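Local atomic coordinates of cystathionine beta-lyases/cystathionine gamma-synthases (Corynebacterium glutamicum, PDB entry 5X5H), a protein that probably catalyses the formation of L,L-cystathionine from O-succinyl-L-homoserine and L-cysteine in methionine biosynthesis, using pyridoxal 5'-phosphate as cofactor. Residues 13-18 against 250-255; 153-158 against 346-351; 308-311 against 316-319. One frame throughout, in Å; residues are numbered along the deposited sequence.

In the fold
Contact 2 lies in the interior beside the cofactor and is the polar one of the three, with a histidine-to-carbonyl hydrogen bond joining two loops. Contact 1, partly buried, sits on the opposite side of the chain's centre, about 29 Å away between centres; there an N-terminal helix meets the turn between two helices through van der Waals contacts and a bridging water. Contact 3 joins a strand to the helix that follows it and is purely apolar. It is buried too, though its centre is about 25 Å from that of the chain. Its segments fall inside the long loop closed by contact 2, the two centres about 15 Å apart.

Contact 1 of 3, residues 13-18 against 250-255; sequences ASIHAG and GLKTLA
Helix 10-16, near the N-terminus, rests with Ser14 and Ile15 on Leu251 and Lys252, at the turn where helix 241-251 gives way to helix 254-273. The backbones come close: Ile15 CA and Lys252 CA are 5.0 Å apart. Ser14 presents its CB to Leu251 O at 3.6 Å, while its hydroxyl, anti to its own carbonyl carbon (chi1 -66°), lies back along the helix and bonds to Phe10 O. That same OG accepts from a water at 3.0 Å, and the water accepts in turn from Ala255 N, 2.8 Å away in the first turn of helix 254-273. The corner itself is a type I turn from Leu251 to Leu254, with Gly250 O just before it taking both the N and the OG1 of Thr253 from one face of its carbonyl plane. Within that turn, Lys252 CG lies 3.7 Å from Ser14 O, the start of an extended chain. Ile15 crosses this side chain at about a right angle, bringing its CG1 to 4.0 Å from Lys252 CB. From the second subunit, Ile369 packs on Ile15 and Val336 on Lys252.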
# COMPACT_ATOMS: atom_id res chain seq x y z
N ALA A 13 11.30 5.64 -22.25
CA ALA A 13 10.04 4.91 -22.29
C ALA A 13 9.65 4.23 -21.01
O ALA A 13 8.47 4.11 -20.61
CB ALA A 13 10.02 3.87 -23.42
N SER A 14 10.68 3.69 -20.32
CA SER A 14 10.43 2.96 -19.06
C SER A 14 9.82 3.87 -18.00
O SER A 14 9.10 3.37 -17.10
CB SER A 14 11.69 2.39 -18.47
OG SER A 14 12.25 1.40 -19.26
N ILE A 15 10.06 5.18 -18.10
CA ILE A 15 9.51 6.18 -17.18
C ILE A 15 8.26 6.78 -17.75
O ILE A 15 7.32 7.06 -16.94
CB ILE A 15 10.61 7.20 -16.88
CG1 ILE A 15 11.72 6.54 -16.13
CG2 ILE A 15 10.11 8.42 -16.12
CD1 ILE A 15 13.05 7.32 -16.21
N HIS A 16 8.13 7.00 -19.06
CA HIS A 16 7.10 7.88 -19.59
C HIS A 16 6.13 7.23 -20.52
O HIS A 16 5.10 7.85 -20.84
CB HIS A 16 7.77 9.00 -20.36
CG HIS A 16 8.60 9.92 -19.54
ND1 HIS A 16 8.04 10.84 -18.67
CD2 HIS A 16 9.92 9.97 -19.33
CE1 HIS A 16 9.03 11.51 -18.07
NE2 HIS A 16 10.20 10.99 -18.44
N ALA A 17 6.27 5.95 -20.89
CA ALA A 17 5.40 5.40 -21.95
C ALA A 17 4.00 5.06 -21.48
O ALA A 17 3.11 4.89 -22.33
CB ALA A 17 6.02 4.16 -22.60
N GLY A 18 3.82 4.85 -20.23
CA GLY A 18 2.55 4.46 -19.64
C GLY A 18 1.64 5.51 -19.10
O GLY A 18 0.42 5.28 -19.01
N GLY A 250 9.16 -0.21 -10.14
CA GLY A 250 10.39 -0.91 -10.35
C GLY A 250 10.92 -0.79 -11.75
O GLY A 250 12.15 -0.69 -12.00
N LEU A 251 10.03 -0.89 -12.74
CA LEU A 251 10.41 -0.84 -14.15
C LEU A 251 11.13 0.47 -14.55
O LEU A 251 11.96 0.47 -15.49
CB LEU A 251 9.15 -1.10 -14.98
CG LEU A 251 9.25 -1.08 -16.46
CD1 LEU A 251 10.36 -2.07 -16.98
CD2 LEU A 251 7.88 -1.37 -17.03
N LYS A 252 10.87 1.53 -13.78
CA LYS A 252 11.53 2.80 -14.08
C LYS A 252 13.04 2.76 -13.97
O LYS A 252 13.74 3.62 -14.52
CB LYS A 252 10.93 3.92 -13.21
CG LYS A 252 9.46 4.16 -13.47
CD LYS A 252 8.92 5.29 -12.58
CE LYS A 252 7.44 5.45 -12.89
NZ LYS A 252 6.87 6.63 -12.07
N THR A 253 13.60 1.77 -13.25
CA THR A 253 15.05 1.60 -13.10
C THR A 253 15.58 0.33 -13.83
O THR A 253 16.73 -0.02 -13.60
CB THR A 253 15.48 1.54 -11.62
OG1 THR A 253 14.78 0.51 -10.89
CG2 THR A 253 15.25 2.88 -10.98
N LEU A 254 14.80 -0.26 -14.72
CA LEU A 254 15.26 -1.50 -15.38
C LEU A 254 16.58 -1.35 -16.10
O LEU A 254 17.48 -2.18 -15.90
CB LEU A 254 14.17 -2.07 -16.27
CG LEU A 254 14.58 -3.35 -17.05
CD1 LEU A 254 14.93 -4.51 -16.14
CD2 LEU A 254 13.46 -3.77 -17.98
N ALA A 255 16.71 -0.31 -16.90
CA ALA A 255 17.98 -0.17 -17.63
C ALA A 255 19.13 -0.05 -16.72
O ALA A 255 20.20 -0.68 -16.89
CB ALA A 255 17.96 1.01 -18.56
O HOH W 1 14.76 1.56 -17.69

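Contact 2 of 3, residues 153-158 against 346-351; sequences TNPALG and MTHQSA
The backbones come nearest at Pro155 and His348, whose CA atoms are 8.6 Å apart, with a cis peptide bond before Pro155 on one side and a type I turn from Met346 to Gln349 on the other. The His348 imidazole bridges the gap. Its NE2 donates to Asn154 O at 2.9 Å, a bent bond (132° at the hydrogen) made from above the carbonyl plane, the donor 53° out of it. The next residue packs on the same ring: Pro155 CD lies over one face, 3.9 Å from the centroid, in a CH-pi contact. On its other nitrogen the ring is steadied by its own turn, ND1 donating in plane to Thr347 OG1 at 2.7 Å, and that hydroxyl is also bonded to Glu341. The Asn154 amide, with CG anti to its backbone N (chi1 178°), places OD1 3.2 Å from His348 CE1. The stronger partner of OD1 is Arg364, whereas ND2 makes a weak bond to O3 of the pyridoxal phosphate. His348 thus stands in the second shell, bonded to the backbone of Asn154, which itself lines the cofactor pocket. An asparagine near the pyridoxal O3 is also found in some other fold type I PLP enzymes, such as aspartate aminotransferase, and the trans-sulfuration family belongs to that class.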
# COMPACT_ATOMS: atom_id res chain seq x y z
N THR A 153 17.39 -20.12 -21.43
CA THR A 153 16.54 -21.00 -20.63
C THR A 153 16.80 -21.02 -19.16
O THR A 153 17.93 -20.68 -18.69
CB THR A 153 16.62 -22.49 -21.11
OG1 THR A 153 17.96 -22.98 -20.85
CG2 THR A 153 16.34 -22.64 -22.54
N ASN A 154 15.79 -21.38 -18.33
CA ASN A 154 15.95 -21.43 -16.89
C ASN A 154 16.01 -22.88 -16.55
O ASN A 154 14.98 -23.58 -16.80
CB ASN A 154 14.60 -20.87 -16.30
CG ASN A 154 14.55 -20.87 -14.82
OD1 ASN A 154 15.45 -21.37 -14.12
ND2 ASN A 154 13.50 -20.18 -14.26
N PRO A 155 17.11 -23.43 -16.02
CA PRO A 155 18.23 -22.68 -15.43
C PRO A 155 19.50 -22.74 -16.29
O PRO A 155 20.50 -22.05 -15.90
CB PRO A 155 18.46 -23.37 -14.16
CG PRO A 155 18.28 -24.87 -14.54
CD PRO A 155 17.18 -24.86 -15.55
N ALA A 156 19.59 -23.54 -17.34
CA ALA A 156 20.88 -23.75 -18.01
C ALA A 156 21.32 -22.73 -18.95
O ALA A 156 22.43 -22.80 -19.54
CB ALA A 156 20.85 -25.17 -18.67
N LEU A 157 20.50 -21.71 -19.20
CA LEU A 157 20.85 -20.62 -20.07
C LEU A 157 21.13 -21.02 -21.48
O LEU A 157 21.87 -20.39 -22.21
CB LEU A 157 21.95 -19.74 -19.47
CG LEU A 157 21.71 -19.39 -18.02
CD1 LEU A 157 22.84 -18.65 -17.37
CD2 LEU A 157 20.46 -18.49 -17.76
N GLY A 158 20.37 -22.04 -21.94
CA GLY A 158 20.42 -22.41 -23.34
C GLY A 158 19.87 -21.37 -24.26
O GLY A 158 18.93 -20.61 -23.87
N MET A 346 14.64 -27.60 -5.92
CA MET A 346 13.92 -26.45 -5.57
C MET A 346 13.10 -26.10 -6.77
O MET A 346 12.09 -26.72 -6.96
CB MET A 346 14.95 -25.29 -5.15
CG MET A 346 15.70 -25.54 -3.83
SD MET A 346 17.07 -24.45 -3.28
CE MET A 346 16.18 -22.87 -3.02
N THR A 347 13.47 -25.15 -7.63
CA THR A 347 12.49 -24.65 -8.65
C THR A 347 12.09 -25.64 -9.73
O THR A 347 11.05 -25.49 -10.42
CB THR A 347 13.05 -23.44 -9.43
OG1 THR A 347 14.33 -23.81 -10.00
CG2 THR A 347 13.14 -22.18 -8.49
N HIS A 348 12.95 -26.68 -9.93
CA HIS A 348 12.77 -27.62 -11.01
C HIS A 348 12.54 -29.01 -10.47
O HIS A 348 12.65 -29.97 -11.24
CB HIS A 348 13.96 -27.59 -12.03
CG HIS A 348 13.97 -26.36 -12.87
ND1 HIS A 348 14.18 -25.10 -12.33
CD2 HIS A 348 13.67 -26.18 -14.16
CE1 HIS A 348 14.07 -24.19 -13.29
NE2 HIS A 348 13.75 -24.81 -14.42
N GLN A 349 12.20 -29.14 -9.19
CA GLN A 349 11.88 -30.50 -8.69
C GLN A 349 10.71 -31.10 -9.51
O GLN A 349 10.73 -32.33 -9.80
CB GLN A 349 11.58 -30.43 -7.19
CG GLN A 349 10.92 -31.70 -6.65
CD GLN A 349 10.94 -31.76 -5.14
OE1 GLN A 349 11.11 -30.74 -4.46
NE2 GLN A 349 10.76 -32.97 -4.62
N SER A 350 9.81 -30.26 -10.02
CA SER A 350 8.67 -30.66 -10.87
C SER A 350 9.08 -31.23 -12.22
O SER A 350 8.24 -31.87 -12.88
CB SER A 350 7.61 -29.50 -11.12
OG SER A 350 8.21 -28.30 -11.66
N ALA A 351 10.32 -30.97 -12.67
CA ALA A 351 10.83 -31.52 -13.97
C ALA A 351 11.49 -32.91 -13.81
O ALA A 351 11.90 -33.52 -14.81
CB ALA A 351 11.72 -30.49 -14.68

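Contact 3 of 3, residues 308-311 against 316-319; sequences VRFA and AAKK
Phe310 lies against Ala316 and Ala317, joining the end of strand 305-310 to the helix 313-323 that follows it. This is a beta-alpha unit of the smaller sheet, and a short connection folds the helix back over one face of its own strand. The contact is apolar throughout. Phe310 CB meets Ala316 CB at 3.9 Å, and the ring reaches farther along the helix, its CD1 lying 4.0 Å from Ala317 CB. With only methyl groups on the helix side, Phe310 CA and Ala317 CA stand 5.8 Å apart. The ring is brought to the helix by a CB that already points that way and by a first torsion (chi1 -75°) that sets CG anti to the carbonyl carbon.

Farther out, the aromatic ring meets that of Phe320, one turn along the same helix, with their planes at about 40°. Val363, on the neighbouring strand 362-366, touches both Phe310 and Ala317, and so borders the contact on the strand side and the helix side alike. The strand under this layer is held from two sides, by backbone bonds from Arg309 to Ser279 and Thr280 and from Val308 and Phe310 to Val363 and Asp361. Within the contact itself the closest approach is made by the ring to the helix backbone and not to a methyl group, with Phe310 CD1 3.7 Å from Ala317 CA.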
# COMPACT_ATOMS: atom_id res chain seq x y z
N VAL A 308 26.18 -22.86 -12.60
CA VAL A 308 27.53 -23.43 -12.32
C VAL A 308 27.31 -24.90 -12.01
O VAL A 308 26.51 -25.23 -11.19
CB VAL A 308 28.12 -22.74 -11.14
CG1 VAL A 308 29.56 -23.20 -10.89
CG2 VAL A 308 28.09 -21.21 -11.29
N ARG A 309 28.16 -25.73 -12.62
CA ARG A 309 28.21 -27.16 -12.28
C ARG A 309 29.48 -27.45 -11.56
O ARG A 309 30.54 -27.08 -12.04
CB ARG A 309 28.06 -28.01 -13.52
CG ARG A 309 26.75 -27.85 -14.29
CD ARG A 309 26.43 -28.76 -15.45
NE ARG A 309 26.42 -30.13 -14.96
CZ ARG A 309 26.40 -31.21 -15.71
NH1 ARG A 309 26.20 -31.10 -16.98
NH2 ARG A 309 26.47 -32.37 -15.07
N PHE A 310 29.41 -28.12 -10.40
CA PHE A 310 30.47 -28.36 -9.50
C PHE A 310 31.15 -29.76 -9.73
O PHE A 310 30.46 -30.75 -9.86
CB PHE A 310 29.99 -28.28 -8.09
CG PHE A 310 29.77 -26.86 -7.64
CD1 PHE A 310 28.60 -26.20 -7.88
CD2 PHE A 310 30.78 -26.17 -7.05
CE1 PHE A 310 28.46 -24.83 -7.58
CE2 PHE A 310 30.61 -24.81 -6.69
CZ PHE A 310 29.39 -24.16 -6.91
N ALA A 311 32.46 -29.70 -9.77
CA ALA A 311 33.27 -30.94 -9.97
C ALA A 311 32.99 -31.92 -8.88
O ALA A 311 32.99 -33.14 -9.14
CB ALA A 311 34.73 -30.51 -9.98
N ALA A 316 28.93 -30.94 -3.32
CA ALA A 316 29.61 -29.64 -3.47
C ALA A 316 28.64 -28.54 -3.83
O ALA A 316 28.77 -27.46 -3.18
CB ALA A 316 30.67 -29.70 -4.56
N ALA A 317 27.71 -28.84 -4.73
CA ALA A 317 26.64 -27.84 -5.14
C ALA A 317 25.85 -27.40 -3.90
O ALA A 317 25.68 -26.20 -3.65
CB ALA A 317 25.77 -28.39 -6.15
N LYS A 318 25.42 -28.33 -3.04
CA LYS A 318 24.67 -28.00 -1.87
C LYS A 318 25.44 -27.31 -0.82
O LYS A 318 24.95 -26.39 -0.16
CB LYS A 318 23.93 -29.22 -1.30
CG LYS A 318 22.92 -29.75 -2.21
CD LYS A 318 22.26 -30.98 -1.54
CE LYS A 318 21.08 -30.49 -0.74
NZ LYS A 318 20.32 -31.67 -0.14
N LYS A 319 26.71 -27.69 -0.63
CA LYS A 319 27.55 -27.00 0.35
C LYS A 319 27.82 -25.50 -0.09
O LYS A 319 27.89 -24.59 0.78
CB LYS A 319 28.89 -27.77 0.52
CG LYS A 319 29.85 -27.17 1.53
CD LYS A 319 29.21 -27.03 2.89
CE LYS A 319 30.14 -26.58 4.03
NZ LYS A 319 31.59 -27.01 3.99